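Local atomic coordinates of Di-haem cytochrome c peroxidase family protein (Burkholderia thailandensis, PDB entry 6V59), a protein that probably acts as a cytochrome c peroxidase, reducing hydrogen peroxide with electrons passed between two covalently attached c-type hemes. Residues 156-161 with 189-194; 304-309 with 319-324; 395-400 with 430-435. The protein carries 1 engineered substitution. All coordinates share one frame; numbering follows the deposited sequence.

Contact 1 of 3, residues 156-161 with 189-194. With HEC (heme c), chain C.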
loop_
_atom_site.group_PDB
_atom_site.type_symbol
_atom_site.label_atom_id
_atom_site.label_comp_id
_atom_site.label_asym_id
_atom_site.label_seq_id
_atom_site.Cartn_x
_atom_site.Cartn_y
_atom_site.Cartn_z
ATOM N N SER A 156 6.045 3.548 -13.397
ATOM C CA SER A 156 5.908 4.055 -12.044
ATOM C C SER A 156 7.236 3.938 -11.301
ATOM O O SER A 156 8.081 3.095 -11.621
ATOM C CB SER A 156 4.823 3.274 -11.291
ATOM O OG SER A 156 3.522 3.572 -11.780
ATOM N N ARG A 157 7.419 4.793 -10.291
ATOM C CA ARG A 157 8.622 4.733 -9.462
ATOM C C ARG A 157 8.548 3.642 -8.403
ATOM O O ARG A 157 9.583 3.265 -7.838
ATOM C CB ARG A 157 8.862 6.079 -8.777
ATOM C CG ARG A 157 9.231 7.197 -9.738
ATOM C CD ARG A 157 9.526 8.495 -9.004
ATOM N NE ARG A 157 8.374 8.970 -8.241
ATOM C CZ ARG A 157 7.338 9.611 -8.769
ATOM N NH1 ARG A 157 6.338 10.008 -7.993
ATOM N NH2 ARG A 157 7.300 9.852 -10.076
ATOM N N ARG A 158 7.344 3.156 -8.114
ATOM C CA ARG A 158 7.101 2.111 -7.137
ATOM C C ARG A 158 6.073 1.143 -7.711
ATOM O O ARG A 158 5.426 1.415 -8.732
ATOM C CB ARG A 158 6.588 2.691 -5.807
ATOM C CG ARG A 158 7.585 3.567 -5.060
ATOM C CD ARG A 158 7.084 3.962 -3.681
ATOM N NE ARG A 158 8.075 4.767 -2.978
ATOM C CZ ARG A 158 7.843 5.957 -2.419
ATOM N NH1 ARG A 158 6.635 6.505 -2.436
ATOM N NH2 ARG A 158 8.834 6.595 -1.821
ATOM N N ASN A 159 5.942 -0.011 -7.061
ATOM C CA ASN A 159 4.845 -0.924 -7.363
ATOM C C ASN A 159 3.527 -0.325 -6.869
ATOM O O ASN A 159 3.496 0.460 -5.920
ATOM C CB ASN A 159 5.108 -2.282 -6.711
ATOM C CG ASN A 159 4.237 -3.395 -7.280
ATOM O OD1 ASN A 159 3.697 -3.285 -8.384
ATOM N ND2 ASN A 159 4.111 -4.482 -6.528
ATOM N N ALA A 160 2.434 -0.669 -7.548
ATOM C CA ALA A 160 1.115 -0.185 -7.157
ATOM C C ALA A 160 0.415 -1.227 -6.309
ATOM O O ALA A 160 0.467 -2.421 -6.636
ATOM C CB ALA A 160 0.259 0.121 -8.387
ATOM N N PRO A 161 -0.236 -0.817 -5.223
ATOM C CA PRO A 161 -0.961 -1.765 -4.380
ATOM C C PRO A 161 -2.386 -1.972 -4.870
ATOM O O PRO A 161 -2.900 -1.231 -5.712
ATOM C CB PRO A 161 -0.965 -1.073 -3.013
ATOM C CG PRO A 161 -1.075 0.362 -3.369
ATOM C CD PRO A 161 -0.201 0.527 -4.604
ATOM N N LEU A 189 -1.375 8.260 2.703
ATOM C CA LEU A 189 -1.452 7.480 1.479
ATOM C C LEU A 189 -0.133 7.564 0.725
ATOM O O LEU A 189 0.635 8.515 0.887
ATOM C CB LEU A 189 -2.601 7.980 0.606
ATOM C CG LEU A 189 -3.984 7.633 1.153
ATOM C CD1 LEU A 189 -5.034 8.472 0.469
ATOM C CD2 LEU A 189 -4.280 6.158 0.992
ATOM N N PHE A 190 0.089 6.564 -0.143
ATOM C CA PHE A 190 1.385 6.234 -0.737
ATOM C C PHE A 190 2.314 5.598 0.300
ATOM O O PHE A 190 2.119 5.754 1.516
ATOM C CB PHE A 190 2.055 7.460 -1.351
ATOM C CG PHE A 190 1.305 8.066 -2.507
ATOM C CD1 PHE A 190 1.037 7.322 -3.642
ATOM C CD2 PHE A 190 0.918 9.395 -2.472
ATOM C CE1 PHE A 190 0.374 7.887 -4.719
ATOM C CE2 PHE A 190 0.265 9.971 -3.542
ATOM C CZ PHE A 190 -0.004 9.217 -4.670
ATOM N N SER A 191 3.325 4.863 -0.174
ATOM C CA SER A 191 4.217 4.145 0.730
ATOM C C SER A 191 5.063 5.075 1.582
ATOM O O SER A 191 5.645 4.616 2.574
ATOM C CB SER A 191 5.132 3.210 -0.058
ATOM O OG SER A 191 4.380 2.138 -0.604
ATOM N N ASP A 192 5.153 6.355 1.214
ATOM C CA ASP A 192 5.870 7.348 2.001
ATOM C C ASP A 192 4.923 8.316 2.692
ATOM O O ASP A 192 5.375 9.327 3.243
ATOM C CB ASP A 192 6.868 8.116 1.133
ATOM C CG ASP A 192 6.230 8.772 -0.086
ATOM O OD1 ASP A 192 4.990 8.894 -0.137
ATOM O OD2 ASP A 192 6.993 9.163 -1.010
ATOM N N GLY A 193 3.623 8.033 2.666
ATOM C CA GLY A 193 2.644 8.824 3.390
ATOM C C GLY A 193 2.491 10.252 2.925
ATOM O O GLY A 193 1.956 11.071 3.671
ATOM N N ARG A 194 2.911 10.578 1.703
ATOM C CA ARG A 194 2.991 11.980 1.305
ATOM C C ARG A 194 1.638 12.610 0.986
ATOM O O ARG A 194 1.567 13.840 0.862
ATOM C CB ARG A 194 3.934 12.124 0.109
ATOM C CG ARG A 194 3.442 11.539 -1.183
ATOM C CD ARG A 194 4.497 11.739 -2.266
ATOM N NE ARG A 194 4.053 11.309 -3.591
ATOM C CZ ARG A 194 4.079 10.052 -4.019
ATOM N NH1 ARG A 194 3.659 9.761 -5.248
ATOM N NH2 ARG A 194 4.516 9.079 -3.227
HETATM FE FE HEC C . -2.619 4.580 -8.376
HETATM C CHA HEC C . -1.067 4.285 -5.301
HETATM C CHB HEC C . -5.444 5.745 -6.794
HETATM C CHC HEC C . -3.765 5.898 -11.358
HETATM C CHD HEC C . 0.238 3.557 -9.960
HETATM N NA HEC C . -3.191 4.805 -6.433
HETATM C C1A HEC C . -2.390 4.660 -5.313
HETATM C C2A HEC C . -3.174 4.957 -4.136
HETATM C C3A HEC C . -4.396 5.319 -4.551
HETATM C C4A HEC C . -4.413 5.302 -5.992
HETATM C CMA HEC C . -5.598 5.709 -3.671
HETATM C CAA HEC C . -2.644 4.904 -2.678
HETATM C CBA HEC C . -2.761 3.476 -2.164
HETATM C CGA HEC C . -2.099 3.304 -0.819
HETATM O O1A HEC C . -2.490 2.339 -0.122
HETATM O O2A HEC C . -1.245 4.145 -0.403
HETATM N NB HEC C . -4.300 5.578 -8.977
HETATM C C1B HEC C . -5.352 5.949 -8.154
HETATM C C2B HEC C . -6.264 6.737 -8.943
HETATM C C3B HEC C . -5.851 6.700 -10.218
HETATM C C4B HEC C . -4.537 6.102 -10.233
HETATM C CMB HEC C . -7.638 7.199 -8.418
HETATM C CAB HEC C . -6.460 7.409 -11.447
HETATM C CBB HEC C . -6.665 8.916 -11.203
HETATM N NC HEC C . -1.907 4.702 -10.286
HETATM C C1C HEC C . -2.621 5.148 -11.381
HETATM C C2C HEC C . -1.876 4.819 -12.564
HETATM C C3C HEC C . -0.767 4.163 -12.192
HETATM C C4C HEC C . -0.745 4.119 -10.744
HETATM C CMC HEC C . -2.418 5.028 -13.990
HETATM C CAC HEC C . 0.125 3.282 -13.082
HETATM C CBC HEC C . 0.869 4.145 -14.120
HETATM N ND HEC C . -0.734 4.020 -7.734
HETATM C C1D HEC C . 0.309 3.661 -8.590
HETATM C C2D HEC C . 1.459 3.308 -7.796
HETATM C C3D HEC C . 1.059 3.540 -6.349
HETATM C C4D HEC C . -0.305 4.014 -6.408
HETATM C CMD HEC C . 2.868 2.996 -8.294
HETATM C CAD HEC C . 1.992 3.546 -5.119
HETATM C CBD HEC C . 2.867 4.787 -5.226
HETATM C CGD HEC C . 3.595 5.039 -3.936
HETATM O O1D HEC C . 3.326 4.313 -2.954
HETATM O O2D HEC C . 4.390 6.008 -3.888
HETATM O O HOH W 1 4.408 0.803 -3.281
HETATM O O HOH W 2 -1.491 6.721 -8.211
#
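Arg158 and Asp192 meet across two loops in a salt-bridge network, completed by Arg194, that closes round one propionate of a heme c. Asp192 belongs to a type I beta turn running from Phe190 to Gly193. The Arg158 guanidinium arrives end-on, with NH1 3.0 Å and NH2 3.3 Å from the single atom Asp192 OD2. The two flat groups stand almost perpendicular (88°): OD2 lies in the guanidinium plane, yet both nitrogens reach it from the same face of the carboxylate. An extended arginine suits this place because its length spans the gap between the loops, while NE turns to a second acid, Asp345.

The other carboxylate oxygen serves its own loop. Asp192 CG sits between the backbone N and the carbonyl carbon (chi1 55°), which folds OD1 back to accept the Arg194 backbone N, an Asx turn. Arg194 NH2 reaches OD1 from the opposite face, on the syn side, at 3.1 Å.

Both arginines converge on the propionate. Arg158 NH1 lies 2.7 Å from heme O2D, and Arg194 NH2 makes a nearly straight bond (168°) to the same oxygen at 3.1 Å. The turn contributes Ser191 N, 2.8 Å from O1D, and Phe190 N, 2.8 Å from O2A of the second propionate. The Phe190 ring lies face-on to the Arg194 guanidinium, with NH1 over the ring centre, while NH2 keeps its bonds to Asp192 OD1 and heme O2D. Beside the propionates, one water joins the loops by donating to Asn159 O, 2.8 Å away, and hydrogen-bonding to Ser191 OG.

Contact 2 of 3, residues 304-309 with 319-324; sequences CHTLSD and FTDFGY. With HEC (heme c), chain D.
His305 and Phe319 meet through a hydrogen bond behind a heme c iron, at the end of the CXXCH heme-attachment motif formed by Cys301, Cys304 and His305. The axial ligand is His305, whose NE2 lies 2.3 Å from heme FE. Cys304 SG is joined to heme CAC by a 1.8 Å thioether bond. Histidine suits the site because its two ring nitrogens face different partners: with NE2 on the metal, ND1 donates to Phe319 O at 3.0 Å. That oxygen lies in the imidazole plane, 1° out of it, while the donor is tilted 31° from the carbonyl plane. Metal and carbonyl together fix the rotation of the ring about its bond to CB.

Further out, the backbones hold the carbonyl in place. Asp321 N donates to Cys304 O at 3.1 Å, and Phe319 N makes a weak bond to Thr306 O at 2.8 Å. The Phe319 ring turns to apolar company: Leu307 CB lies over one face, offset toward the rim, and Leu307 CD1 approaches Phe319 CE1 at 3.8 Å. Leu307 CG occupies the position between backbone N and carbonyl carbon (chi1 80°), carrying the branch alongside this aromatic. Tyr272 of helix 271-278 meets the same ring edge-to-face.

Beyond Phe319 the chain is shaped by two successive side-chain turns. Thr320 OG1 accepts Phe322 N in an ST turn and also bonds to Thr369 O, a double role suited to a hydroxyl. Asp321 makes the next, an Asx turn: Gly323 N lies 2.8 Å from Asp321 OD1 and meets it from above the carboxylate plane.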
loop_
_atom_site.group_PDB
_atom_site.type_symbol
_atom_site.label_atom_id
_atom_site.label_comp_id
_atom_site.label_asym_id
_atom_site.label_seq_id
_atom_site.Cartn_x
_atom_site.Cartn_y
_atom_site.Cartn_z
ATOM N N CYS A 304 3.283 -6.348 12.977
ATOM C CA CYS A 304 3.156 -5.252 12.035
ATOM C C CYS A 304 1.937 -5.398 11.146
ATOM O O CYS A 304 1.263 -4.400 10.863
ATOM C CB CYS A 304 4.419 -5.165 11.170
ATOM S SG CYS A 304 5.921 -4.927 12.140
ATOM N N HIS A 305 1.621 -6.626 10.723
ATOM C CA HIS A 305 0.437 -6.919 9.920
ATOM C C HIS A 305 -0.684 -7.378 10.851
ATOM O O HIS A 305 -0.967 -8.567 10.997
ATOM C CB HIS A 305 0.757 -7.977 8.866
ATOM C CG HIS A 305 1.844 -7.592 7.914
ATOM N ND1 HIS A 305 1.631 -6.776 6.821
ATOM C CD2 HIS A 305 3.149 -7.947 7.870
ATOM C CE1 HIS A 305 2.763 -6.633 6.155
ATOM N NE2 HIS A 305 3.697 -7.335 6.771
ATOM N N THR A 306 -1.345 -6.393 11.453
ATOM C CA THR A 306 -2.322 -6.616 12.511
ATOM C C THR A 306 -3.472 -7.516 12.082
ATOM O O THR A 306 -4.078 -7.315 11.030
ATOM C CB THR A 306 -2.899 -5.263 12.938
ATOM O OG1 THR A 306 -1.838 -4.424 13.384
ATOM C CG2 THR A 306 -3.926 -5.436 14.059
ATOM N N LEU A 307 -3.828 -8.465 12.950
ATOM C CA LEU A 307 -5.070 -9.204 12.782
ATOM C C LEU A 307 -5.688 -9.489 14.144
ATOM O O LEU A 307 -5.035 -9.388 15.186
ATOM C CB LEU A 307 -4.862 -10.516 12.018
ATOM C CG LEU A 307 -4.306 -11.727 12.769
ATOM C CD1 LEU A 307 -4.270 -12.939 11.829
ATOM C CD2 LEU A 307 -2.924 -11.443 13.337
ATOM N N SER A 308 -6.973 -9.836 14.119
ATOM C CA SER A 308 -7.701 -10.313 15.299
ATOM C C SER A 308 -8.424 -11.584 14.860
ATOM O O SER A 308 -9.560 -11.520 14.386
ATOM C CB SER A 308 -8.667 -9.269 15.830
ATOM O OG SER A 308 -9.401 -9.797 16.929
ATOM N N ASP A 309 -7.758 -12.732 14.986
ATOM C CA ASP A 309 -8.370 -13.984 14.567
ATOM C C ASP A 309 -9.399 -14.505 15.565
ATOM O O ASP A 309 -10.089 -15.487 15.248
ATOM C CB ASP A 309 -7.299 -15.056 14.312
ATOM C CG ASP A 309 -6.458 -15.367 15.543
ATOM O OD1 ASP A 309 -6.080 -14.430 16.277
ATOM O OD2 ASP A 309 -6.162 -16.565 15.761
ATOM N N PHE A 319 -4.556 -6.572 8.417
ATOM C CA PHE A 319 -3.217 -7.097 8.135
ATOM C C PHE A 319 -2.211 -5.977 7.913
ATOM O O PHE A 319 -1.240 -6.122 7.166
ATOM C CB PHE A 319 -3.268 -8.084 6.970
ATOM C CG PHE A 319 -4.015 -9.329 7.320
ATOM C CD1 PHE A 319 -3.357 -10.398 7.889
ATOM C CD2 PHE A 319 -5.386 -9.396 7.160
ATOM C CE1 PHE A 319 -4.050 -11.539 8.260
ATOM C CE2 PHE A 319 -6.086 -10.530 7.525
ATOM C CZ PHE A 319 -5.418 -11.601 8.077
ATOM N N THR A 320 -2.432 -4.873 8.616
ATOM C CA THR A 320 -1.462 -3.806 8.790
ATOM C C THR A 320 -1.955 -2.901 9.906
ATOM O O THR A 320 -3.168 -2.750 10.104
ATOM C CB THR A 320 -1.248 -2.978 7.516
ATOM O OG1 THR A 320 -0.337 -1.909 7.824
ATOM C CG2 THR A 320 -2.565 -2.413 6.977
ATOM N N ASP A 321 -1.012 -2.296 10.628
ATOM C CA ASP A 321 -1.338 -1.228 11.561
ATOM C C ASP A 321 -1.176 0.152 10.940
ATOM O O ASP A 321 -1.323 1.161 11.642
ATOM C CB ASP A 321 -0.493 -1.348 12.841
ATOM C CG ASP A 321 1.003 -1.187 12.613
ATOM O OD1 ASP A 321 1.440 -0.961 11.467
ATOM O OD2 ASP A 321 1.759 -1.287 13.612
ATOM N N PHE A 322 -0.912 0.210 9.633
ATOM C CA PHE A 322 -0.668 1.446 8.894
ATOM C C PHE A 322 0.529 2.206 9.434
ATOM O O PHE A 322 0.673 3.406 9.187
ATOM C CB PHE A 322 -1.928 2.317 8.858
ATOM C CG PHE A 322 -3.120 1.596 8.303
ATOM C CD1 PHE A 322 -3.265 1.435 6.935
ATOM C CD2 PHE A 322 -4.076 1.041 9.144
ATOM C CE1 PHE A 322 -4.341 0.741 6.417
ATOM C CE2 PHE A 322 -5.156 0.352 8.625
ATOM C CZ PHE A 322 -5.280 0.204 7.257
ATOM N N GLY A 323 1.414 1.505 10.142
ATOM C CA GLY A 323 2.672 2.064 10.578
ATOM C C GLY A 323 3.745 1.899 9.521
ATOM O O GLY A 323 3.485 1.515 8.378
ATOM N N TYR A 324 4.978 2.196 9.928
ATOM C CA TYR A 324 6.126 2.284 9.042
ATOM C C TYR A 324 7.281 1.497 9.629
ATOM O O TYR A 324 7.517 1.543 10.840
ATOM C CB TYR A 324 6.572 3.748 8.839
ATOM C CG TYR A 324 5.626 4.537 7.984
ATOM C CD1 TYR A 324 4.457 5.072 8.510
ATOM C CD2 TYR A 324 5.894 4.740 6.643
ATOM C CE1 TYR A 324 3.587 5.782 7.715
ATOM C CE2 TYR A 324 5.032 5.431 5.845
ATOM C CZ TYR A 324 3.885 5.968 6.376
ATOM O OH TYR A 324 3.033 6.657 5.543
HETATM FE FE HEC D . 5.837 -7.723 6.170
HETATM C CHA HEC D . 5.939 -6.094 3.168
HETATM C CHB HEC D . 4.861 -10.595 4.572
HETATM C CHC HEC D . 6.588 -9.569 8.984
HETATM C CHD HEC D . 6.842 -4.882 7.802
HETATM N NA HEC D . 5.480 -8.240 4.238
HETATM C C1A HEC D . 5.426 -7.365 3.174
HETATM C C2A HEC D . 5.038 -8.118 1.997
HETATM C C3A HEC D . 4.735 -9.353 2.394
HETATM C C4A HEC D . 4.989 -9.451 3.813
HETATM C CMA HEC D . 4.180 -10.509 1.544
HETATM C CAA HEC D . 4.798 -7.498 0.603
HETATM C CBA HEC D . 3.317 -7.200 0.389
HETATM C CGA HEC D . 3.058 -6.446 -0.898
HETATM O O1A HEC D . 1.918 -5.932 -1.052
HETATM O O2A HEC D . 4.011 -6.140 -1.653
HETATM N NB HEC D . 5.770 -9.710 6.671
HETATM C C1B HEC D . 5.220 -10.710 5.897
HETATM C C2B HEC D . 5.227 -11.933 6.663
HETATM C C3B HEC D . 5.744 -11.668 7.866
HETATM C C4B HEC D . 6.014 -10.243 7.924
HETATM C CMB HEC D . 4.574 -13.251 6.203
HETATM C CAB HEC D . 5.934 -12.668 9.032
HETATM C CBB HEC D . 6.922 -13.771 8.604
HETATM N NC HEC D . 6.562 -7.308 8.031
HETATM C C1C HEC D . 6.801 -8.208 9.046
HETATM C C2C HEC D . 7.048 -7.446 10.253
HETATM C C3C HEC D . 7.103 -6.150 9.939
HETATM C C4C HEC D . 6.752 -6.036 8.538
HETATM C CMC HEC D . 7.342 -8.081 11.621
HETATM C CAC HEC D . 7.180 -4.942 10.899
HETATM C CBC HEC D . 8.570 -4.879 11.563
HETATM N ND HEC D . 6.324 -5.802 5.583
HETATM C C1D HEC D . 6.785 -4.800 6.435
HETATM C C2D HEC D . 6.973 -3.581 5.671
HETATM C C3D HEC D . 6.739 -3.984 4.226
HETATM C C4D HEC D . 6.346 -5.373 4.263
HETATM C CMD HEC D . 7.512 -2.222 6.161
HETATM C CAD HEC D . 6.953 -3.117 2.973
HETATM C CBD HEC D . 8.410 -3.244 2.535
HETATM C CGD HEC D . 8.602 -2.733 1.133
HETATM O O1D HEC D . 9.781 -2.581 0.709
HETATM O O2D HEC D . 7.582 -2.427 0.463
#

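Contact 3 of 3, residues 395-400 with 430-435; sequences AFMNTR and TPMNRR. Engineered in segment 395-400: Met397 (natural residue Tyr). With HEC (heme c), chain D.
Met397, an engineered residue where the natural protein has tyrosine, packs against Met432 beside a heme c. In this apolar layer Met397 CE lies 3.8 Å from Met432 SD and 3.7 Å from heme C1C. Bends at chi2 and chi3 fold the Met397 chain over the porphyrin, with CG and CE both near the ring. Pro431, preceded by a cis peptide bond, puts its CG 3.4 Å from Met397 O, its compact ring lying against that carbonyl.

Arginine-methionine packing forms a second group. Arg400 bends at chi3 (80°) so that Met432 CB and CG lie over one face of its guanidinium, while NH1 comes 3.5 Å from Met432 SD. The edge nitrogens are held elsewhere: NH1 donates to Ile327 O and NH2 to Asn426 O.

Polar links between the backbones run through water. One molecule donates to Met397 O at 2.9 Å and to Pro431 O at 3.1 Å.

Position 397 is the axial ligand site of this heme, across the porphyrin from His305; here Met397 SD stands 4.1 Å from heme FE, too far for a coordinate bond, beside the sixth position of a c-type heme pocket.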
loop_
_atom_site.group_PDB
_atom_site.type_symbol
_atom_site.label_atom_id
_atom_site.label_comp_id
_atom_site.label_asym_id
_atom_site.label_seq_id
_atom_site.Cartn_x
_atom_site.Cartn_y
_atom_site.Cartn_z
ATOM N N ALA A 395 10.062 -15.668 2.388
ATOM C CA ALA A 395 11.398 -16.192 2.649
ATOM C C ALA A 395 12.374 -15.074 2.998
ATOM O O ALA A 395 13.272 -15.260 3.829
ATOM C CB ALA A 395 11.905 -16.963 1.431
ATOM N N PHE A 396 12.220 -13.911 2.359
ATOM C CA PHE A 396 13.079 -12.777 2.674
ATOM C C PHE A 396 12.907 -12.334 4.125
ATOM O O PHE A 396 13.893 -12.053 4.813
ATOM C CB PHE A 396 12.785 -11.619 1.720
ATOM C CG PHE A 396 13.493 -10.350 2.088
ATOM C CD1 PHE A 396 14.794 -10.122 1.675
ATOM C CD2 PHE A 396 12.864 -9.398 2.878
ATOM C CE1 PHE A 396 15.455 -8.959 2.027
ATOM C CE2 PHE A 396 13.519 -8.230 3.231
ATOM C CZ PHE A 396 14.812 -8.011 2.811
ATOM N N MET A 397 11.670 -12.264 4.613
ATOM C CA MET A 397 11.483 -11.894 6.011
ATOM C C MET A 397 12.269 -12.834 6.921
ATOM O O MET A 397 12.846 -12.408 7.929
ATOM C CB MET A 397 9.999 -11.925 6.378
ATOM C CG MET A 397 9.074 -11.067 5.524
ATOM S SD MET A 397 9.516 -9.318 5.399
ATOM C CE MET A 397 9.817 -8.921 7.117
ATOM N N ASN A 398 12.316 -14.118 6.561
ATOM C CA ASN A 398 12.907 -15.141 7.417
ATOM C C ASN A 398 14.434 -15.149 7.374
ATOM O O ASN A 398 15.076 -15.404 8.398
ATOM C CB ASN A 398 12.370 -16.517 7.005
ATOM C CG ASN A 398 12.805 -17.630 7.940
ATOM O OD1 ASN A 398 12.802 -17.473 9.165
ATOM N ND2 ASN A 398 13.160 -18.770 7.366
ATOM N N THR A 399 15.047 -14.893 6.214
ATOM C CA THR A 399 16.489 -15.075 6.097
ATOM C C THR A 399 17.247 -13.856 5.581
ATOM O O THR A 399 18.432 -13.981 5.251
ATOM C CB THR A 399 16.810 -16.293 5.207
ATOM O OG1 THR A 399 16.366 -16.076 3.855
ATOM C CG2 THR A 399 16.132 -17.539 5.781
ATOM N N ARG A 400 16.624 -12.675 5.528
ATOM C CA ARG A 400 17.404 -11.470 5.262
ATOM C C ARG A 400 18.585 -11.353 6.223
ATOM O O ARG A 400 19.699 -11.007 5.812
ATOM C CB ARG A 400 16.536 -10.213 5.382
ATOM C CG ARG A 400 17.267 -8.939 4.958
ATOM C CD ARG A 400 16.739 -7.712 5.666
ATOM N NE ARG A 400 17.286 -7.601 7.012
ATOM C CZ ARG A 400 16.744 -6.873 7.984
ATOM N NH1 ARG A 400 15.639 -6.177 7.770
ATOM N NH2 ARG A 400 17.322 -6.842 9.176
ATOM N N THR A 430 11.751 -10.000 15.513
ATOM C CA THR A 430 11.673 -11.323 14.902
ATOM C C THR A 430 10.892 -11.220 13.594
ATOM O O THR A 430 9.872 -10.521 13.541
ATOM C CB THR A 430 10.988 -12.301 15.859
ATOM O OG1 THR A 430 11.760 -12.385 17.060
ATOM C CG2 THR A 430 10.862 -13.689 15.252
ATOM N N PRO A 431 11.329 -11.901 12.514
ATOM C CA PRO A 431 12.481 -12.802 12.394
ATOM C C PRO A 431 13.758 -12.160 11.856
ATOM O O PRO A 431 14.674 -12.897 11.473
ATOM C CB PRO A 431 11.977 -13.878 11.415
ATOM C CG PRO A 431 10.874 -13.193 10.613
ATOM C CD PRO A 431 10.525 -11.878 11.281
ATOM N N MET A 432 13.823 -10.825 11.847
ATOM C CA MET A 432 14.941 -10.082 11.281
ATOM C C MET A 432 16.051 -9.824 12.296
ATOM O O MET A 432 16.932 -8.984 12.051
ATOM C CB MET A 432 14.447 -8.750 10.709
ATOM C CG MET A 432 13.581 -8.857 9.467
ATOM S SD MET A 432 12.658 -7.333 9.146
ATOM C CE MET A 432 11.324 -7.467 10.338
ATOM N N ASN A 433 16.037 -10.537 13.420
ATOM C CA ASN A 433 16.939 -10.274 14.533
ATOM C C ASN A 433 17.920 -11.414 14.774
ATOM O O ASN A 433 18.431 -11.562 15.889
ATOM C CB ASN A 433 16.132 -10.020 15.803
ATOM C CG ASN A 433 15.179 -11.151 16.120
ATOM O OD1 ASN A 433 15.076 -12.120 15.370
ATOM N ND2 ASN A 433 14.473 -11.033 17.238
ATOM N N ARG A 434 18.195 -12.221 13.764
ATOM C CA ARG A 434 19.117 -13.341 13.890
ATOM C C ARG A 434 20.341 -13.104 13.019
ATOM O O ARG A 434 20.223 -12.678 11.869
ATOM C CB ARG A 434 18.417 -14.644 13.517
ATOM C CG ARG A 434 17.327 -14.980 14.506
ATOM C CD ARG A 434 16.494 -16.156 14.075
ATOM N NE ARG A 434 15.582 -16.569 15.138
ATOM C CZ ARG A 434 15.578 -17.770 15.712
ATOM N NH1 ARG A 434 16.437 -18.717 15.326
ATOM N NH2 ARG A 434 14.693 -18.033 16.661
ATOM N N ARG A 435 21.516 -13.370 13.579
ATOM C CA ARG A 435 22.759 -12.984 12.938
ATOM C C ARG A 435 23.167 -13.989 11.870
ATOM O O ARG A 435 22.766 -15.153 11.905
ATOM C CB ARG A 435 23.869 -12.858 13.977
HETATM FE FE HEC D . 5.837 -7.723 6.170
HETATM C CHA HEC D . 5.939 -6.094 3.168
HETATM C CHB HEC D . 4.861 -10.595 4.572
HETATM C CHC HEC D . 6.588 -9.569 8.984
HETATM C CHD HEC D . 6.842 -4.882 7.802
HETATM N NA HEC D . 5.480 -8.240 4.238
HETATM C C1A HEC D . 5.426 -7.365 3.174
HETATM C C2A HEC D . 5.038 -8.118 1.997
HETATM C C3A HEC D . 4.735 -9.353 2.394
HETATM C C4A HEC D . 4.989 -9.451 3.813
HETATM C CMA HEC D . 4.180 -10.509 1.544
HETATM C CAA HEC D . 4.798 -7.498 0.603
HETATM C CBA HEC D . 3.317 -7.200 0.389
HETATM C CGA HEC D . 3.058 -6.446 -0.898
HETATM O O1A HEC D . 1.918 -5.932 -1.052
HETATM O O2A HEC D . 4.011 -6.140 -1.653
HETATM N NB HEC D . 5.770 -9.710 6.671
HETATM C C1B HEC D . 5.220 -10.710 5.897
HETATM C C2B HEC D . 5.227 -11.933 6.663
HETATM C C3B HEC D . 5.744 -11.668 7.866
HETATM C C4B HEC D . 6.014 -10.243 7.924
HETATM C CMB HEC D . 4.574 -13.251 6.203
HETATM C CAB HEC D . 5.934 -12.668 9.032
HETATM C CBB HEC D . 6.922 -13.771 8.604
HETATM N NC HEC D . 6.562 -7.308 8.031
HETATM C C1C HEC D . 6.801 -8.208 9.046
HETATM C C2C HEC D . 7.048 -7.446 10.253
HETATM C C3C HEC D . 7.103 -6.150 9.939
HETATM C C4C HEC D . 6.752 -6.036 8.538
HETATM C CMC HEC D . 7.342 -8.081 11.621
HETATM C CAC HEC D . 7.180 -4.942 10.899
HETATM C CBC HEC D . 8.570 -4.879 11.563
HETATM N ND HEC D . 6.324 -5.802 5.583
HETATM C C1D HEC D . 6.785 -4.800 6.435
HETATM C C2D HEC D . 6.973 -3.581 5.671
HETATM C C3D HEC D . 6.739 -3.984 4.226
HETATM C C4D HEC D . 6.346 -5.373 4.263
HETATM C CMD HEC D . 7.512 -2.222 6.161
HETATM C CAD HEC D . 6.953 -3.117 2.973
HETATM C CBD HEC D . 8.410 -3.244 2.535
HETATM C CGD HEC D . 8.602 -2.733 1.133
HETATM O O1D HEC D . 9.781 -2.581 0.709
HETATM O O2D HEC D . 7.582 -2.427 0.463
HETATM O O HOH W 3 15.609 -12.123 8.615
HETATM O O HOH W 4 15.049 -15.632 11.014
#

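How the contacts relate
The contacts follow one another along the chain, each closing before the next opens. Contact 1 belongs to the first cytochrome c region and contacts 2 and 3 to the second. The centres of contacts 1 and 2 are about 18 Å apart, yet their segments touch: Tyr324, on strand 324-325, packs its OH 3.1 Å from Gly193 CA, a point where the two cytochrome c regions pack together. Contacts 2 and 3, also about 18 Å between centres, do not touch but share one heme, lying on opposite sides of its porphyrin. Contact 3 is about 24 Å from contact 1, centre to centre. Holding one heme in each of two regions that pack together is consistent with electron transfer between the hemes.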